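Local coordinates for thiosulfate sulfurtransferase (Pseudomonas aeruginosa, PDB 1YT8), which probably transfers sulfur from thiosulfate to cyanide, as rhodaneses do, in a single chain built of four rhodanese-like repeats, at residues 28-33 and 67-72; 253-258 and 335-340; 371-376 and 443-448. One frame throughout, in Å; residues are numbered along the deposited sequence.

Contact 1. Residues 28-33 and 67-72; sequences DVREED and TVYDDG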
loop_
_atom_site.group_PDB
_atom_site.type_symbol
_atom_site.label_atom_id
_atom_site.label_comp_id
_atom_site.label_asym_id
_atom_site.label_seq_id
_atom_site.Cartn_x
_atom_site.Cartn_y
_atom_site.Cartn_z
ATOM N N ASP A 28 9.761 10.353 -0.608
ATOM C CA ASP A 28 10.725 10.137 0.464
ATOM C C ASP A 28 11.478 8.900 -0.027
ATOM O O ASP A 28 10.898 7.815 -0.113
ATOM C CB ASP A 28 9.998 9.818 1.772
ATOM C CG ASP A 28 10.936 9.767 2.973
ATOM O OD1 ASP A 28 12.084 9.288 2.829
ATOM O OD2 ASP A 28 10.518 10.196 4.069
ATOM N N VAL A 29 12.755 9.053 -0.359
ATOM C CA VAL A 29 13.522 7.922 -0.869
ATOM C C VAL A 29 14.267 7.081 0.168
ATOM O O VAL A 29 15.019 6.176 -0.190
ATOM C CB VAL A 29 14.515 8.377 -1.966
ATOM C CG1 VAL A 29 13.741 8.924 -3.158
ATOM C CG2 VAL A 29 15.471 9.434 -1.412
ATOM N N ARG A 30 14.064 7.375 1.448
ATOM C CA ARG A 30 14.696 6.593 2.506
ATOM C C ARG A 30 13.951 5.259 2.596
ATOM O O ARG A 30 12.927 5.072 1.935
ATOM C CB ARG A 30 14.574 7.312 3.852
ATOM C CG ARG A 30 15.310 8.638 3.948
ATOM C CD ARG A 30 15.011 9.314 5.279
ATOM N NE ARG A 30 13.630 9.787 5.361
ATOM C CZ ARG A 30 13.046 10.197 6.483
ATOM N NH1 ARG A 30 13.721 10.189 7.629
ATOM N NH2 ARG A 30 11.789 10.617 6.462
ATOM N N GLU A 31 14.467 4.335 3.402
ATOM C CA GLU A 31 13.806 3.049 3.594
ATOM C C GLU A 31 12.515 3.314 4.375
ATOM O O GLU A 31 12.345 4.389 4.957
ATOM C CB GLU A 31 14.700 2.090 4.383
ATOM C CG GLU A 31 16.003 1.702 3.679
ATOM C CD GLU A 31 15.769 1.006 2.349
ATOM O OE1 GLU A 31 14.817 0.202 2.252
ATOM O OE2 GLU A 31 16.548 1.244 1.400
ATOM N N GLU A 32 11.620 2.331 4.405
ATOM C CA GLU A 32 10.340 2.503 5.082
ATOM C C GLU A 32 10.383 2.812 6.575
ATOM O O GLU A 32 9.621 3.654 7.044
ATOM C CB GLU A 32 9.432 1.287 4.842
ATOM C CG GLU A 32 7.980 1.545 5.260
ATOM C CD GLU A 32 7.060 0.357 5.038
ATOM O OE1 GLU A 32 7.275 -0.696 5.674
ATOM O OE2 GLU A 32 6.111 0.482 4.233
ATOM N N ASP A 33 11.258 2.155 7.337
ATOM C CA ASP A 33 11.275 2.438 8.768
ATOM C C ASP A 33 11.607 3.900 9.078
ATOM O O ASP A 33 10.934 4.525 9.894
ATOM C CB ASP A 33 12.221 1.497 9.518
ATOM C CG ASP A 33 11.950 1.492 11.012
ATOM O OD1 ASP A 33 10.773 1.322 11.401
ATOM O OD2 ASP A 33 12.902 1.659 11.798
ATOM N N THR A 67 9.569 15.887 -6.552
ATOM C CA THR A 67 10.476 16.443 -5.554
ATOM C C THR A 67 10.866 15.310 -4.603
ATOM O O THR A 67 10.022 14.778 -3.880
ATOM C CB THR A 67 9.807 17.584 -4.746
ATOM O OG1 THR A 67 9.411 18.641 -5.635
ATOM C CG2 THR A 67 10.779 18.148 -3.713
ATOM N N VAL A 68 12.142 14.937 -4.619
ATOM C CA VAL A 68 12.634 13.863 -3.757
ATOM C C VAL A 68 13.327 14.420 -2.515
ATOM O O VAL A 68 13.807 15.553 -2.515
ATOM C CB VAL A 68 13.636 12.944 -4.509
ATOM C CG1 VAL A 68 12.947 12.265 -5.684
ATOM C CG2 VAL A 68 14.823 13.755 -5.001
ATOM N N TYR A 69 13.381 13.623 -1.453
ATOM C CA TYR A 69 14.037 14.071 -0.231
ATOM C C TYR A 69 14.411 12.913 0.682
ATOM O O TYR A 69 13.914 11.796 0.534
ATOM C CB TYR A 69 13.124 15.038 0.541
ATOM C CG TYR A 69 12.026 14.360 1.355
ATOM C CD1 TYR A 69 12.252 13.959 2.677
ATOM C CD2 TYR A 69 10.779 14.080 0.791
ATOM C CE1 TYR A 69 11.266 13.293 3.415
ATOM C CE2 TYR A 69 9.784 13.409 1.520
ATOM C CZ TYR A 69 10.036 13.018 2.829
ATOM O OH TYR A 69 9.073 12.335 3.546
ATOM N N ASP A 70 15.310 13.200 1.614
ATOM C CA ASP A 70 15.739 12.251 2.633
ATOM C C ASP A 70 16.101 13.137 3.811
ATOM O O ASP A 70 15.705 14.301 3.842
ATOM C CB ASP A 70 16.945 11.406 2.189
ATOM C CG ASP A 70 18.145 12.240 1.763
ATOM O OD1 ASP A 70 18.263 13.419 2.161
ATOM O OD2 ASP A 70 18.991 11.689 1.028
ATOM N N ASP A 71 16.828 12.613 4.786
ATOM C CA ASP A 71 17.191 13.450 5.917
ATOM C C ASP A 71 18.702 13.620 6.015
ATOM O O ASP A 71 19.268 13.573 7.103
ATOM C CB ASP A 71 16.619 12.876 7.217
ATOM C CG ASP A 71 16.690 13.869 8.375
ATOM O OD1 ASP A 71 16.528 15.083 8.134
ATOM O OD2 ASP A 71 16.892 13.435 9.524
ATOM N N GLY A 72 19.342 13.810 4.863
ATOM C CA GLY A 72 20.782 14.016 4.825
ATOM C C GLY A 72 21.653 12.816 4.500
ATOM O O GLY A 72 22.880 12.939 4.455
#
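D28 and Y69 stand side by side on one face of the five-stranded sheet of the first rhodanese-like unit, where its neighbouring parallel strands 25-28 and 66-69 end. The ring of Y69 lies across D28, with D28 CA over one face, 3.9 Å from the centroid: a CH-pi contact offset toward the rim. Ring and carboxylate planes are turned 53° apart, and Y69 OH makes a weak hydrogen bond to D28 OD2. An aromatic residue with a polar end suits this buried place, covering backbone while its hydroxyl meets the acid. Placing CG anti to the backbone N (chi1 -172°) turns the D28 carboxylate to R30, which grips it side-on and nearly in plane: R30 NE bonds D28 OD1 at 3.0 Å and R30 NH2 bonds D28 OD2 at 2.7 Å, both on syn lone pairs. The backbone N of R30 also reaches D28 OD1, an Asx turn, so the carboxylate's rotation is fixed, and the arginine would probably favour its ionised form. A38 O takes a further bond from R30 NH2. Between the strands, V29 N donates to Y69 O at 3.1 Å, and V29 CG1 packs on V68 CB. R30 CG lies 3.7 Å from D70 CB. D70 sends OD2 to A76 N at the next helix, while its OD1 receives G72 N at 2.9 Å from above the carboxylate plane, a second Asx turn.

Contact 2. Residues 253-258 and 335-340; sequences QRARAV and ANMSAS
A255 and M337, the latter present as selenomethionine, supply the centre of the apolar packing between helices 245-262 and 334-344. In M337 the bend at chi2 (-49°) carries the selenium to helix 245-262, and the bend at chi3 turns CE toward V258: M337 SE lies 3.9 Å from A255 CB and 4.0 Å from V258 CB, and M337 CE rests near V258 CG1. A long, flexible chain suits a place where it must span two residues one turn apart. The methyl of A255 is small enough to let the backbones draw close, and A255 CB also meets N336 CB. Farther along, V258 CG1 lies against the hydroxyl of S340, 3.6 Å from S340 OG; that hydroxyl is itself occupied, donating to M337 O at 2.6 Å within its own helix.

The short segments run nearly parallel, at 25°, with axes 8.0 Å apart. Helix 334-344 follows central strand 324-328 of a rhodanese-like parallel alpha/beta unit, and helix 245-262 leads into its edge strand 265-267.

No direct hydrogen bond joins the two segments; a water carries the polar link. It accepts from R256 NH1 at 3.0 Å and from N336 ND2 at 3.1 Å. The amide of N336, which passes R256 CA with ND2 3.7 Å away, is fixed further by G332 O, taking a bond from ND2, and by R266 NH1, giving one to OD1. R256 NE forms a salt bridge with D260 OD1, one turn along the same helix.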
loop_
_atom_site.group_PDB
_atom_site.type_symbol
_atom_site.label_atom_id
_atom_site.label_comp_id
_atom_site.label_asym_id
_atom_site.label_seq_id
_atom_site.Cartn_x
_atom_site.Cartn_y
_atom_site.Cartn_z
ATOM N N GLN A 253 -27.906 0.688 -6.626
ATOM C CA GLN A 253 -28.667 1.927 -6.648
ATOM C C GLN A 253 -28.257 2.814 -5.475
ATOM O O GLN A 253 -28.077 4.020 -5.635
ATOM C CB GLN A 253 -30.168 1.623 -6.583
ATOM C CG GLN A 253 -31.051 2.853 -6.677
ATOM C CD GLN A 253 -32.484 2.511 -7.045
ATOM O OE1 GLN A 253 -32.744 1.945 -8.108
ATOM N NE2 GLN A 253 -33.421 2.856 -6.167
ATOM N N ARG A 254 -28.099 2.208 -4.300
ATOM C CA ARG A 254 -27.702 2.943 -3.101
ATOM C C ARG A 254 -26.283 3.496 -3.244
ATOM O O ARG A 254 -26.017 4.650 -2.894
ATOM C CB ARG A 254 -27.752 2.027 -1.875
ATOM C CG ARG A 254 -29.122 1.459 -1.541
ATOM C CD ARG A 254 -30.012 2.479 -0.859
ATOM N NE ARG A 254 -31.163 1.833 -0.229
ATOM C CZ ARG A 254 -32.009 2.442 0.595
ATOM N NH1 ARG A 254 -31.841 3.723 0.896
ATOM N NH2 ARG A 254 -33.022 1.766 1.124
ATOM N N ALA A 255 -25.379 2.663 -3.755
ATOM C CA ALA A 255 -23.982 3.049 -3.947
ATOM C C ALA A 255 -23.841 4.197 -4.940
ATOM O O ALA A 255 -23.089 5.142 -4.704
ATOM C CB ALA A 255 -23.167 1.848 -4.426
ATOM N N ARG A 256 -24.554 4.109 -6.058
ATOM C CA ARG A 256 -24.493 5.164 -7.061
ATOM C C ARG A 256 -24.951 6.492 -6.458
ATOM O O ARG A 256 -24.408 7.549 -6.783
ATOM C CB ARG A 256 -25.358 4.796 -8.275
ATOM C CG ARG A 256 -25.439 5.879 -9.354
ATOM C CD ARG A 256 -24.060 6.365 -9.808
ATOM N NE ARG A 256 -24.165 7.328 -10.903
ATOM C CZ ARG A 256 -24.343 6.996 -12.178
ATOM N NH1 ARG A 256 -24.425 5.720 -12.532
ATOM N NH2 ARG A 256 -24.458 7.941 -13.102
ATOM N N ALA A 257 -25.941 6.438 -5.573
ATOM C CA ALA A 257 -26.442 7.649 -4.930
ATOM C C ALA A 257 -25.361 8.253 -4.029
ATOM O O ALA A 257 -25.202 9.474 -3.962
ATOM C CB ALA A 257 -27.695 7.334 -4.115
ATOM N N VAL A 258 -24.621 7.395 -3.331
ATOM C CA VAL A 258 -23.551 7.865 -2.455
ATOM C C VAL A 258 -22.458 8.528 -3.294
ATOM O O VAL A 258 -21.953 9.597 -2.946
ATOM C CB VAL A 258 -22.940 6.698 -1.644
ATOM C CG1 VAL A 258 -21.764 7.195 -0.801
ATOM C CG2 VAL A 258 -24.006 6.091 -0.742
ATOM N N ALA A 335 -16.909 0.048 -7.019
ATOM C CA ALA A 335 -16.253 1.228 -7.563
ATOM C C ALA A 335 -16.942 2.500 -7.056
ATOM O O ALA A 335 -16.276 3.453 -6.662
ATOM C CB ALA A 335 -16.268 1.182 -9.091
ATOM N N ASN A 336 -18.274 2.513 -7.051
ATOM C CA ASN A 336 -19.004 3.684 -6.574
ATOM C C ASN A 336 -18.677 4.016 -5.121
ATOM O O ASN A 336 -18.440 5.179 -4.789
ATOM C CB ASN A 336 -20.526 3.493 -6.704
ATOM C CG ASN A 336 -21.033 3.727 -8.119
ATOM O OD1 ASN A 336 -20.613 4.667 -8.799
ATOM N ND2 ASN A 336 -21.962 2.882 -8.560
HETATM N N MSE A 337 -18.676 3.004 -4.255
HETATM C CA MSE A 337 -18.380 3.232 -2.844
HETATM C C MSE A 337 -16.938 3.690 -2.635
HETATM O O MSE A 337 -16.688 4.653 -1.913
HETATM C CB MSE A 337 -18.648 1.973 -2.011
HETATM C CG MSE A 337 -20.123 1.623 -1.807
HETATM SE SE MSE A 337 -21.283 3.078 -1.221
HETATM C CE MSE A 337 -20.420 3.537 0.465
ATOM N N SER A 338 -15.991 3.005 -3.267
ATOM C CA SER A 338 -14.584 3.364 -3.127
ATOM C C SER A 338 -14.333 4.776 -3.642
ATOM O O SER A 338 -13.578 5.544 -3.039
ATOM C CB SER A 338 -13.700 2.364 -3.882
ATOM O OG SER A 338 -13.798 1.068 -3.311
ATOM N N ALA A 339 -14.965 5.114 -4.763
ATOM C CA ALA A 339 -14.820 6.443 -5.352
ATOM C C ALA A 339 -15.370 7.517 -4.412
ATOM O O ALA A 339 -14.784 8.593 -4.279
ATOM C CB ALA A 339 -15.539 6.504 -6.697
ATOM N N SER A 340 -16.487 7.230 -3.746
ATOM C CA SER A 340 -17.065 8.219 -2.839
ATOM C C SER A 340 -16.069 8.578 -1.736
ATOM O O SER A 340 -15.983 9.733 -1.322
ATOM C CB SER A 340 -18.389 7.714 -2.232
ATOM O OG SER A 340 -18.194 6.715 -1.247
HETATM O O HOH W 1 -23.244 3.280 -11.301
#

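Contact 3. Residues 371-376 and 443-448; sequences PRQPRA and ARFAVA
P374 and F445 form the close-packed part of this contact, in which the extended linker 371-376 lies over helix 441-454 of a rhodanese-like parallel alpha/beta unit and leads into its edge strand 378-379. P374 CD stands over one face of the F445 ring, 3.9 Å from its centroid and 27° off the normal, a CH-pi contact that suits proline because its ring C-H groups lie next to the electron-withdrawing amide nitrogen. P371 CG meets the far end of the same ring obliquely, 4.0 Å from F445 CZ. Two prolines thus offer a stiff apolar surface to one phenylalanine. R444 CG packs over a face of the P374 ring. It is anti to the backbone N (chi1 179°), and a bend at chi3 brings the guanidinium back to the linker, where R444 NH1 donates to P374 O at 2.9 Å. That carbonyl lies near the guanidinium plane, at its edge, and the donor lies in the carbonyl plane, which favours this turn of the arginine head. The aliphatic part of R444 is used as well: R444 CD is 3.5 Å from Q373 CG. A small methyl closes the row, with A376 CB 4.0 Å from V447 CG2.

The outer side is looser. Water there donates to A376 O at 3.1 Å and takes only a weak bond from R444 NH1. R372 and R375 are exposed and send CB away from the helix; R375 NH2 instead forms a salt bridge with D377 OD1.

Beneath the contact, V447 rests on V458 and R444 on L460, both of strand 458-461, V447 also reaching L435 of strand 432-436. Helix 51-58, far earlier in the chain, meets P371 and F445 through E52, and touches F445 with L53 as well.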
loop_
_atom_site.group_PDB
_atom_site.type_symbol
_atom_site.label_atom_id
_atom_site.label_comp_id
_atom_site.label_asym_id
_atom_site.label_seq_id
_atom_site.Cartn_x
_atom_site.Cartn_y
_atom_site.Cartn_z
ATOM N N PRO A 371 11.309 0.066 -16.544
ATOM C CA PRO A 371 12.188 0.788 -17.464
ATOM C C PRO A 371 13.038 -0.267 -18.177
ATOM O O PRO A 371 12.861 -1.464 -17.944
ATOM C CB PRO A 371 13.004 1.673 -16.530
ATOM C CG PRO A 371 13.128 0.825 -15.303
ATOM C CD PRO A 371 11.737 0.255 -15.145
ATOM N N ARG A 372 13.950 0.159 -19.043
ATOM C CA ARG A 372 14.792 -0.796 -19.749
ATOM C C ARG A 372 15.614 -1.591 -18.740
ATOM O O ARG A 372 16.167 -1.025 -17.799
ATOM C CB ARG A 372 15.714 -0.067 -20.735
ATOM C CG ARG A 372 16.717 -0.980 -21.437
ATOM C CD ARG A 372 17.389 -0.311 -22.641
ATOM N NE ARG A 372 17.949 1.004 -22.332
ATOM C CZ ARG A 372 17.288 2.153 -22.461
ATOM N NH1 ARG A 372 16.034 2.157 -22.901
ATOM N NH2 ARG A 372 17.879 3.299 -22.152
ATOM N N GLN A 373 15.678 -2.905 -18.934
ATOM C CA GLN A 373 16.434 -3.786 -18.046
ATOM C C GLN A 373 17.928 -3.677 -18.335
ATOM O O GLN A 373 18.356 -3.897 -19.465
ATOM C CB GLN A 373 16.004 -5.244 -18.256
ATOM C CG GLN A 373 15.368 -5.912 -17.046
ATOM C CD GLN A 373 13.956 -5.433 -16.788
ATOM O OE1 GLN A 373 13.716 -4.237 -16.619
ATOM N NE2 GLN A 373 13.009 -6.367 -16.756
ATOM N N PRO A 374 18.741 -3.331 -17.323
ATOM C CA PRO A 374 20.184 -3.224 -17.568
ATOM C C PRO A 374 20.792 -4.587 -17.888
ATOM O O PRO A 374 20.252 -5.625 -17.506
ATOM C CB PRO A 374 20.718 -2.633 -16.263
ATOM C CG PRO A 374 19.736 -3.111 -15.242
ATOM C CD PRO A 374 18.412 -2.931 -15.945
ATOM N N ARG A 375 21.916 -4.583 -18.591
ATOM C CA ARG A 375 22.566 -5.831 -18.961
ATOM C C ARG A 375 23.365 -6.413 -17.802
ATOM O O ARG A 375 23.826 -5.687 -16.923
ATOM C CB ARG A 375 23.492 -5.616 -20.157
ATOM C CG ARG A 375 24.131 -6.900 -20.646
ATOM C CD ARG A 375 25.132 -6.663 -21.764
ATOM N NE ARG A 375 25.816 -7.905 -22.112
ATOM C CZ ARG A 375 26.542 -8.620 -21.257
ATOM N NH1 ARG A 375 26.684 -8.216 -20.001
ATOM N NH2 ARG A 375 27.121 -9.746 -21.655
ATOM N N ALA A 376 23.518 -7.731 -17.802
ATOM C CA ALA A 376 24.273 -8.399 -16.755
ATOM C C ALA A 376 24.705 -9.788 -17.187
ATOM O O ALA A 376 23.999 -10.467 -17.938
ATOM C CB ALA A 376 23.432 -8.493 -15.479
ATOM N N ALA A 443 17.976 -7.384 -8.108
ATOM C CA ALA A 443 19.425 -7.555 -8.109
ATOM C C ALA A 443 20.061 -7.083 -9.418
ATOM O O ALA A 443 21.184 -6.569 -9.417
ATOM C CB ALA A 443 19.779 -9.021 -7.847
ATOM N N ARG A 444 19.343 -7.253 -10.525
ATOM C CA ARG A 444 19.835 -6.841 -11.838
ATOM C C ARG A 444 20.115 -5.337 -11.889
ATOM O O ARG A 444 21.091 -4.901 -12.495
ATOM C CB ARG A 444 18.822 -7.214 -12.932
ATOM C CG ARG A 444 19.239 -6.787 -14.344
ATOM C CD ARG A 444 18.187 -7.154 -15.389
ATOM N NE ARG A 444 18.145 -8.585 -15.696
ATOM C CZ ARG A 444 18.991 -9.205 -16.517
ATOM N NH1 ARG A 444 19.955 -8.525 -17.127
ATOM N NH2 ARG A 444 18.870 -10.508 -16.734
ATOM N N PHE A 445 19.256 -4.545 -11.253
ATOM C CA PHE A 445 19.431 -3.096 -11.239
ATOM C C PHE A 445 20.594 -2.660 -10.358
ATOM O O PHE A 445 21.032 -1.508 -10.422
ATOM C CB PHE A 445 18.140 -2.418 -10.763
ATOM C CG PHE A 445 17.075 -2.345 -11.816
ATOM C CD1 PHE A 445 17.106 -1.349 -12.788
ATOM C CD2 PHE A 445 16.058 -3.293 -11.864
ATOM C CE1 PHE A 445 16.141 -1.298 -13.792
ATOM C CE2 PHE A 445 15.090 -3.249 -12.863
ATOM C CZ PHE A 445 15.134 -2.249 -13.831
ATOM N N ALA A 446 21.104 -3.585 -9.548
ATOM C CA ALA A 446 22.206 -3.285 -8.640
ATOM C C ALA A 446 23.584 -3.690 -9.156
ATOM O O ALA A 446 24.600 -3.315 -8.569
ATOM C CB ALA A 446 21.949 -3.946 -7.284
ATOM N N VAL A 447 23.624 -4.449 -10.246
ATOM C CA VAL A 447 24.897 -4.905 -10.797
ATOM C C VAL A 447 25.897 -3.777 -11.052
ATOM O O VAL A 447 27.041 -3.843 -10.597
ATOM C CB VAL A 447 24.683 -5.698 -12.112
ATOM C CG1 VAL A 447 26.029 -6.066 -12.733
ATOM C CG2 VAL A 447 23.880 -6.961 -11.822
ATOM N N ALA A 448 25.470 -2.744 -11.773
ATOM C CA ALA A 448 26.352 -1.628 -12.094
ATOM C C ALA A 448 26.979 -0.968 -10.870
ATOM O O ALA A 448 28.168 -0.633 -10.881
ATOM C CB ALA A 448 25.599 -0.584 -12.925
HETATM O O HOH W 2 21.554 -9.783 -19.744
#

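Overall arrangement
From the N terminus the contacts come in series, none nesting in or crossing another. Contact 1 closes a loop of 33 residues and joins two adjacent strands of the first sheet. Contact 2 closes 76 residues, bringing the helix that precedes the third sheet against the helix following one of its central strands. Contact 3 closes 66 residues, laying the linker before the fourth sheet along a helix that packs on that sheet. Contacts 1 and 3 have centres about 22 Å apart and belong to the first and fourth sheets, which come close in space: E31 bonds S418. Contact 2 is remote, its centre about 36 Å and 43 Å from those of contacts 1 and 3.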